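Local atomic coordinates of hypothetical Thioesterase Protein SP_1851 (Streptococcus pneumoniae serotype 4, PDB entry 4XY5), a protein that probably hydrolyses acyl thioesters, as expected of a PaaI-type thioesterase of the hotdog superfamily. Residues G48-L53 with I76-A81; M104-T109 with A119-F124. The protein carries 1 engineered substitution. One frame throughout, in Å; residues are numbered along the deposited sequence.

Contact 1 (G48-L53 with I76-A81); sequences GYLFTL and INYLKA
The helix turn carrying Leu50 and Phe51 passes the strand end carrying Ile76 and Tyr78 at 10.1 Å between the axes of 48-53 and 76-78, with their N-to-C directions 132° apart. This is the hotdog fold, with the sheet wrapped round its long helix. No hydrogen bond joins the two segments; the contact is mainly apolar packing. Leu50 uses its CD1 branch, which lies 3.8 Å from CD1 of Tyr78 at the ring edge. CB of Leu50 also meets that edge, in the ring plane. Ile76 CG1, from the same strand, lies over one face of the Tyr78 ring, offset toward its rim. The hydroxyl of Tyr78 ends 3.9 Å from Phe51 CB and is hydrogen-bonded to the carbonyl of Gly47. Phe51 CG is anti to the backbone N (chi1 180°), which swings the ring so that its edge meets Ile76 CG2, 3.9 Å from Phe51 CD1. The ring of Phe51 also stacks on Phe51 of a second subunit. Ile76 and Asn77 pair with an antiparallel strand of that subunit, which extends the sheet across the interface. The other branch of Ile76 reaches the helix backbone, where CD1 lies 3.9 Å from Phe51 CA.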
ATOM      1  N   GLY A  48       2.534   8.462  12.435  1.00  8.72           N
ATOM      2  CA  GLY A  48       3.939   8.122  12.281  1.00  8.06           C
ATOM      3  C   GLY A  48       4.472   7.330  13.464  1.00 10.83           C
ATOM      4  O   GLY A  48       5.288   6.424  13.313  1.00  9.80           O
ATOM      5  N   TYR A  49       4.024   7.695  14.657  1.00  8.31           N
ATOM      6  CA  TYR A  49       4.343   6.931  15.858  1.00  8.88           C
ATOM      7  C   TYR A  49       3.850   5.500  15.731  1.00  8.45           C
ATOM      8  O   TYR A  49       4.611   4.550  15.944  1.00  9.92           O
ATOM      9  CB  TYR A  49       3.727   7.612  17.094  1.00  6.89           C
ATOM     10  CG  TYR A  49       3.555   6.739  18.325  1.00  9.57           C
ATOM     11  CD1 TYR A  49       4.595   6.545  19.224  1.00 11.57           C
ATOM     12  CD2 TYR A  49       2.321   6.152  18.609  1.00 11.23           C
ATOM     13  CE1 TYR A  49       4.420   5.752  20.361  1.00 11.71           C
ATOM     14  CE2 TYR A  49       2.138   5.371  19.735  1.00 10.57           C
ATOM     15  CZ  TYR A  49       3.185   5.176  20.607  1.00  9.62           C
ATOM     16  OH  TYR A  49       3.001   4.394  21.727  1.00 12.03           O
ATOM     17  N   LEU A  50       2.587   5.337  15.351  1.00  9.25           N
ATOM     18  CA  LEU A  50       2.017   3.999  15.204  1.00  8.15           C
ATOM     19  C   LEU A  50       2.769   3.207  14.138  1.00  7.93           C
ATOM     20  O   LEU A  50       3.063   2.043  14.330  1.00  8.07           O
ATOM     21  CB  LEU A  50       0.526   4.072  14.839  1.00  9.58           C
ATOM     22  CG  LEU A  50      -0.389   4.683  15.908  1.00 10.35           C
ATOM     23  CD1 LEU A  50      -1.802   4.827  15.337  1.00 11.21           C
ATOM     24  CD2 LEU A  50      -0.384   3.782  17.114  1.00 10.04           C
ATOM     25  N   PHE A  51       3.082   3.847  13.017  1.00  7.58           N
ATOM     26  CA  PHE A  51       3.847   3.162  11.975  1.00  7.52           C
ATOM     27  C   PHE A  51       5.208   2.736  12.498  1.00  9.02           C
ATOM     28  O   PHE A  51       5.688   1.631  12.215  1.00  8.25           O
ATOM     29  CB  PHE A  51       4.028   4.056  10.751  1.00  8.75           C
ATOM     30  CG  PHE A  51       4.813   3.406   9.637  1.00  9.80           C
ATOM     31  CD1 PHE A  51       4.166   2.739   8.612  1.00 11.67           C
ATOM     32  CD2 PHE A  51       6.207   3.471   9.621  1.00  8.64           C
ATOM     33  CE1 PHE A  51       4.890   2.153   7.579  1.00 10.77           C
ATOM     34  CE2 PHE A  51       6.935   2.891   8.614  1.00  7.40           C
ATOM     35  CZ  PHE A  51       6.278   2.222   7.576  1.00  9.82           C
ATOM     36  N   THR A  52       5.859   3.622  13.246  1.00  8.08           N
ATOM     37  CA  THR A  52       7.195   3.311  13.705  1.00  7.60           C
ATOM     38  C   THR A  52       7.170   2.119  14.676  1.00  8.44           C
ATOM     39  O   THR A  52       8.060   1.271  14.640  1.00  8.50           O
ATOM     40  CB  THR A  52       7.860   4.553  14.359  1.00  8.20           C
ATOM     41  OG1 THR A  52       8.025   5.575  13.355  1.00  8.79           O
ATOM     42  CG2 THR A  52       9.235   4.204  14.952  1.00  8.79           C
ATOM     43  N   LEU A  53       6.152   2.050  15.526  1.00  6.30           N
ATOM     44  CA  LEU A  53       5.979   0.861  16.367  1.00  8.89           C
ATOM     45  C   LEU A  53       5.947  -0.392  15.485  1.00  9.69           C
ATOM     46  O   LEU A  53       6.648  -1.367  15.759  1.00 10.71           O
ATOM     47  CB  LEU A  53       4.703   0.951  17.205  1.00 11.16           C
ATOM     48  CG  LEU A  53       4.567   2.086  18.224  1.00 11.43           C
ATOM     49  CD1 LEU A  53       3.253   1.967  18.985  1.00 11.01           C
ATOM     50  CD2 LEU A  53       5.741   2.105  19.220  1.00 11.40           C
ATOM     51  N   ILE A  76      -0.035   0.668   5.626  1.00  9.65           N
ATOM     52  CA  ILE A  76      -0.646   0.633   6.951  1.00  8.79           C
ATOM     53  C   ILE A  76      -2.064   1.178   6.872  1.00  9.65           C
ATOM     54  O   ILE A  76      -2.327   2.104   6.108  1.00  8.67           O
ATOM     55  CB  ILE A  76       0.190   1.450   7.994  1.00  7.81           C
ATOM     56  CG1 ILE A  76      -0.490   1.455   9.368  1.00  8.15           C
ATOM     57  CG2 ILE A  76       0.416   2.873   7.488  1.00  9.07           C
ATOM     58  CD1 ILE A  76       0.472   1.910  10.517  1.00  7.95           C
ATOM     59  N   ASN A  77      -2.969   0.549   7.620  1.00 10.40           N
ATOM     60  CA  ASN A  77      -4.355   1.002   7.767  1.00  9.47           C
ATOM     61  C   ASN A  77      -4.609   1.403   9.198  1.00 10.64           C
ATOM     62  O   ASN A  77      -4.313   0.635  10.116  1.00 10.29           O
ATOM     63  CB  ASN A  77      -5.347  -0.098   7.399  1.00 13.95           C
ATOM     64  CG  ASN A  77      -5.434  -0.325   5.915  1.00 16.47           C
ATOM     65  OD1 ASN A  77      -4.633  -1.059   5.345  1.00 20.87           O
ATOM     66  ND2 ASN A  77      -6.403   0.312   5.279  1.00 20.36           N
ATOM     67  N   TYR A  78      -5.179   2.587   9.384  1.00 11.65           N
ATOM     68  CA  TYR A  78      -5.505   3.083  10.709  1.00 10.58           C
ATOM     69  C   TYR A  78      -6.988   2.879  11.011  1.00 12.75           C
ATOM     70  O   TYR A  78      -7.855   3.334  10.263  1.00 14.00           O
ATOM     71  CB  TYR A  78      -5.116   4.551  10.819  1.00 13.49           C
ATOM     72  CG  TYR A  78      -3.636   4.798  10.585  1.00 12.33           C
ATOM     73  CD1 TYR A  78      -2.717   4.650  11.614  1.00 14.06           C
ATOM     74  CD2 TYR A  78      -3.159   5.173   9.326  1.00 11.71           C
ATOM     75  CE1 TYR A  78      -1.366   4.876  11.409  1.00 11.10           C
ATOM     76  CE2 TYR A  78      -1.791   5.411   9.111  1.00 12.66           C
ATOM     77  CZ  TYR A  78      -0.906   5.259  10.158  1.00 12.67           C
ATOM     78  OH  TYR A  78       0.455   5.497   9.960  1.00 11.31           O
ATOM     79  N   LEU A  79      -7.265   2.191  12.115  1.00 15.12           N
ATOM     80  CA  LEU A  79      -8.611   1.689  12.397  1.00 15.39           C
ATOM     81  C   LEU A  79      -9.310   2.425  13.531  1.00 18.62           C
ATOM     82  O   LEU A  79     -10.515   2.675  13.493  1.00 19.25           O
ATOM     83  CB  LEU A  79      -8.542   0.201  12.741  1.00 13.89           C
ATOM     84  CG  LEU A  79      -7.784  -0.646  11.714  1.00 21.04           C
ATOM     85  CD1 LEU A  79      -7.878  -2.102  12.079  1.00 23.16           C
ATOM     86  CD2 LEU A  79      -8.349  -0.404  10.342  1.00 17.02           C
ATOM     87  N   LYS A  80      -8.544   2.744  14.557  1.00 18.96           N
ATOM     88  CA  LYS A  80      -9.095   3.317  15.778  1.00 19.67           C
ATOM     89  C   LYS A  80      -7.991   4.108  16.429  1.00 21.61           C
ATOM     90  O   LYS A  80      -6.832   3.699  16.388  1.00 19.35           O
ATOM     91  CB  LYS A  80      -9.618   2.219  16.711  1.00 20.32           C
ATOM     92  CG  LYS A  80      -9.985   2.679  18.128  1.00 21.70           C
ATOM     93  CD  LYS A  80     -10.665   1.547  18.906  1.00 28.52           C
ATOM     94  CE  LYS A  80     -10.846   1.881  20.384  1.00 36.07           C
ATOM     95  NZ  LYS A  80     -11.608   3.146  20.590  1.00 41.06           N
ATOM     96  N   ALA A  81      -8.335   5.256  17.001  1.00 17.14           N
ATOM     97  CA  ALA A  81      -7.324   6.124  17.595  1.00 17.33           C
ATOM     98  C   ALA A  81      -6.636   5.478  18.789  1.00 17.57           C
ATOM     99  O   ALA A  81      -7.270   4.794  19.588  1.00 22.03           O
ATOM    100  CB  ALA A  81      -7.950   7.447  18.015  1.00 21.50           C
TER

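Contact 2 (M104-T109 with A119-F124); sequences MDVDIT and ATFTMF
Met104 pairs with Phe121, and Val106 with Ala119, as antiparallel hydrogen-bonded pairs. Asp105 and Thr120 form the non-hydrogen-bonded pair between them. Four backbone bonds hold the strands; the shorter ones include Phe121 N to Met104 O at 2.8 Å, with an N-H...O angle of 170°. Met104 O also receives a CA-H...O contact from Thr120 CA.

The side chain of Met104 lies on the helix-facing side of the sheet. Its CB is 4.2 Å from CB of Phe121. The next atom, CG, packs 3.8 Å from CG of Met123, and the two methionines cross at about a right angle. A bend at chi2 (-56°) turns the chain beyond CG. Beyond SD, the terminal CE of Met104 is 4.1 Å from Met123 CG. Met104 also touches Ser58 and Val62 of helix 47-64. Nearby, Val106 CG2 comes 4.1 Å from Phe121 CD2.

On the opposite face of the sheet, Asp105, Asp107 and Thr120 are polar. Thr120 OG1 donates to Asp105 OD1 at 2.9 Å, approaching from above the carboxylate plane. The same oxygen forms a salt bridge with Lys118 of a third subunit, so it is gripped from two chains. A water donates to Asp107 OD1 and to Ala119 O, tying the two strands once more.

Met104, Phe121 and Met123 toward the helix, with Asp105 and Thr120 toward the third subunit, place this beta hairpin in the antiparallel sheet that wraps the helix of a hotdog fold.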
ATOM      1  N   MET A 104       5.938  -9.319   6.343  1.00 13.51           N
ATOM      2  CA  MET A 104       5.547  -9.318   7.755  1.00 16.61           C
ATOM      3  C   MET A 104       4.190  -8.662   7.924  1.00 13.67           C
ATOM      4  O   MET A 104       3.973  -7.586   7.375  1.00 14.77           O
ATOM      5  CB  MET A 104       6.560  -8.556   8.624  1.00 13.04           C
ATOM      6  CG  MET A 104       8.024  -8.678   8.224  1.00 21.31           C
ATOM      7  SD  MET A 104       8.515 -10.396   8.154  1.00 22.92           S
ATOM      8  CE  MET A 104      10.282 -10.326   8.147  1.00 25.84           C
ATOM      9  N   ASP A 105       3.300  -9.288   8.683  1.00  9.49           N
ATOM     10  CA  ASP A 105       2.074  -8.620   9.125  1.00 13.31           C
ATOM     11  C   ASP A 105       2.273  -8.124  10.553  1.00 15.39           C
ATOM     12  O   ASP A 105       2.792  -8.855  11.401  1.00 13.04           O
ATOM     13  CB  ASP A 105       0.864  -9.553   9.074  1.00 16.01           C
ATOM     14  CG  ASP A 105       0.265  -9.674   7.674  1.00 21.09           C
ATOM     15  OD1 ASP A 105       0.663  -8.921   6.751  1.00 17.68           O
ATOM     16  OD2 ASP A 105      -0.629 -10.525   7.513  1.00 22.87           O
ATOM     17  N   VAL A 106       1.875  -6.887  10.822  1.00 10.13           N
ATOM     18  CA  VAL A 106       1.992  -6.348  12.183  1.00 10.79           C
ATOM     19  C   VAL A 106       0.673  -5.715  12.575  1.00 14.37           C
ATOM     20  O   VAL A 106       0.123  -4.925  11.817  1.00 13.66           O
ATOM     21  CB  VAL A 106       3.124  -5.315  12.299  1.00 11.40           C
ATOM     22  CG1 VAL A 106       3.238  -4.806  13.748  1.00 10.69           C
ATOM     23  CG2 VAL A 106       4.447  -5.928  11.828  1.00 11.78           C
ATOM     24  N   ASP A 107       0.167  -6.073  13.754  1.00 12.75           N
ATOM     25  CA  ASP A 107      -1.158  -5.626  14.189  1.00 15.77           C
ATOM     26  C   ASP A 107      -1.021  -4.986  15.550  1.00 14.16           C
ATOM     27  O   ASP A 107      -0.320  -5.519  16.391  1.00 14.71           O
ATOM     28  CB  ASP A 107      -2.139  -6.804  14.256  1.00 18.75           C
ATOM     29  CG  ASP A 107      -2.272  -7.538  12.920  1.00 27.70           C
ATOM     30  OD1 ASP A 107      -2.475  -6.877  11.874  1.00 30.04           O
ATOM     31  OD2 ASP A 107      -2.151  -8.780  12.913  1.00 35.28           O
ATOM     32  N   ILE A 108      -1.672  -3.847  15.766  1.00 10.99           N
ATOM     33  CA  ILE A 108      -1.656  -3.230  17.079  1.00 10.80           C
ATOM     34  C   ILE A 108      -3.052  -3.208  17.688  1.00 12.69           C
ATOM     35  O   ILE A 108      -4.022  -2.807  17.032  1.00 13.35           O
ATOM     36  CB  ILE A 108      -1.088  -1.792  17.039  1.00 10.84           C
ATOM     37  CG1 ILE A 108       0.357  -1.812  16.524  1.00 12.57           C
ATOM     38  CG2 ILE A 108      -1.168  -1.170  18.433  1.00 12.58           C
ATOM     39  CD1 ILE A 108       1.089  -0.418  16.641  1.00  9.86           C
ATOM     40  N   THR A 109      -3.136  -3.664  18.937  1.00 14.73           N
ATOM     41  CA  THR A 109      -4.374  -3.639  19.712  1.00 16.80           C
ATOM     42  C   THR A 109      -4.159  -2.833  20.994  1.00 15.73           C
ATOM     43  O   THR A 109      -3.028  -2.711  21.466  1.00 18.65           O
ATOM     44  CB  THR A 109      -4.845  -5.063  20.075  1.00 15.70           C
ATOM     45  OG1 THR A 109      -3.788  -5.751  20.753  1.00 23.32           O
ATOM     46  CG2 THR A 109      -5.203  -5.839  18.812  1.00 17.09           C
ATOM     47  N   ALA A 119      -0.542  -3.309   9.627  1.00 10.05           N
ATOM     48  CA  ALA A 119       0.390  -2.931   8.572  1.00 11.27           C
ATOM     49  C   ALA A 119       1.022  -4.160   7.964  1.00 12.69           C
ATOM     50  O   ALA A 119       1.076  -5.201   8.599  1.00 13.48           O
ATOM     51  CB  ALA A 119       1.467  -1.997   9.115  1.00  9.75           C
ATOM     52  N   THR A 120       1.487  -4.039   6.725  1.00  9.89           N
ATOM     53  CA  THR A 120       2.186  -5.135   6.083  1.00 10.09           C
ATOM     54  C   THR A 120       3.489  -4.591   5.548  1.00 12.60           C
ATOM     55  O   THR A 120       3.511  -3.554   4.880  1.00 13.42           O
ATOM     56  CB  THR A 120       1.341  -5.759   4.952  1.00 13.96           C
ATOM     57  OG1 THR A 120       0.173  -6.348   5.529  1.00 14.15           O
ATOM     58  CG2 THR A 120       2.122  -6.827   4.210  1.00 14.02           C
ATOM     59  N   PHE A 121       4.577  -5.279   5.879  1.00 10.70           N
ATOM     60  CA  PHE A 121       5.912  -4.868   5.484  1.00  9.50           C
ATOM     61  C   PHE A 121       6.551  -5.829   4.502  1.00 12.88           C
ATOM     62  O   PHE A 121       6.542  -7.030   4.732  1.00 13.54           O
ATOM     63  CB  PHE A 121       6.797  -4.765   6.723  1.00 11.27           C
ATOM     64  CG  PHE A 121       6.452  -3.619   7.591  1.00 11.66           C
ATOM     65  CD1 PHE A 121       7.162  -2.434   7.501  1.00 13.67           C
ATOM     66  CD2 PHE A 121       5.409  -3.712   8.494  1.00 14.66           C
ATOM     67  CE1 PHE A 121       6.840  -1.359   8.311  1.00 10.94           C
ATOM     68  CE2 PHE A 121       5.091  -2.634   9.299  1.00 11.85           C
ATOM     69  CZ  PHE A 121       5.802  -1.468   9.193  1.00 10.47           C
ATOM     70  N   THR A 122       7.102  -5.282   3.419  1.00 13.59           N
ATOM     71  CA  THR A 122       7.868  -6.054   2.459  1.00 12.06           C
ATOM     72  C   THR A 122       9.335  -5.771   2.699  1.00 16.21           C
ATOM     73  O   THR A 122       9.828  -4.690   2.380  1.00 14.68           O
ATOM     74  CB  THR A 122       7.487  -5.708   1.004  1.00 15.33           C
ATOM     75  OG1 THR A 122       6.088  -5.945   0.826  1.00 15.72           O
ATOM     76  CG2 THR A 122       8.253  -6.583   0.034  1.00 21.82           C
ATOM     77  N   MET A 123      10.021  -6.744   3.284  1.00 21.56           N
ATOM     78  CA  MET A 123      11.414  -6.572   3.672  1.00 21.70           C
ATOM     79  C   MET A 123      12.337  -7.274   2.686  1.00 22.45           C
ATOM     80  O   MET A 123      12.022  -8.348   2.190  1.00 25.03           O
ATOM     81  CB  MET A 123      11.653  -7.114   5.087  1.00 20.31           C
ATOM     82  CG  MET A 123      10.547  -6.812   6.101  1.00 25.30           C
ATOM     83  SD  MET A 123      10.555  -5.144   6.812  1.00 27.50           S
ATOM     84  CE  MET A 123      12.073  -5.158   7.783  1.00 22.37           C
ATOM     85  N   PHE A 124      13.476  -6.653   2.411  1.00 31.01           N
ATOM     86  CA  PHE A 124      14.504  -7.243   1.565  1.00 31.77           C
ATOM     87  C   PHE A 124      15.569  -7.873   2.460  1.00 32.23           C
ATOM     88  O   PHE A 124      16.183  -7.187   3.276  1.00 31.20           O
ATOM     89  CB  PHE A 124      15.110  -6.180   0.646  1.00 34.62           C
ATOM     90  CG  PHE A 124      16.124  -6.716  -0.329  1.00 38.32           C
ATOM     91  CD1 PHE A 124      15.720  -7.425  -1.447  1.00 42.66           C
ATOM     92  CD2 PHE A 124      17.477  -6.492  -0.135  1.00 41.00           C
ATOM     93  CE1 PHE A 124      16.651  -7.914  -2.349  1.00 46.61           C
ATOM     94  CE2 PHE A 124      18.411  -6.976  -1.033  1.00 42.82           C
ATOM     95  CZ  PHE A 124      18.001  -7.686  -2.139  1.00 41.66           C
TER
HETATM   96  O   HOH W   1      -1.447  -6.814   9.091  1.00 20.92           O

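The centres of the two contacts lie 11 Å apart. Both segments of contact 1 precede those of contact 2 in the chain. Strand 68-78 of contact 1 lies next to strand 115-127 of contact 2 in one antiparallel sheet. Contact 1 sets the start of helix 47-64 against strand 68-78, and contact 2 zips strands 101-109 and 115-127 together. They touch directly: Phe51 CZ lies 3.7 Å from Phe121 CE1, and Ile76 CB lies 3.8 Å from Ala119 CB. Ile108 CD1 packs against Leu53. Together they form a continuous part of the packing between helix and sheet. Both contacts also border the third subunit, through residues such as Asn77 and Asp105, and contact 1 lies at the interface with the second.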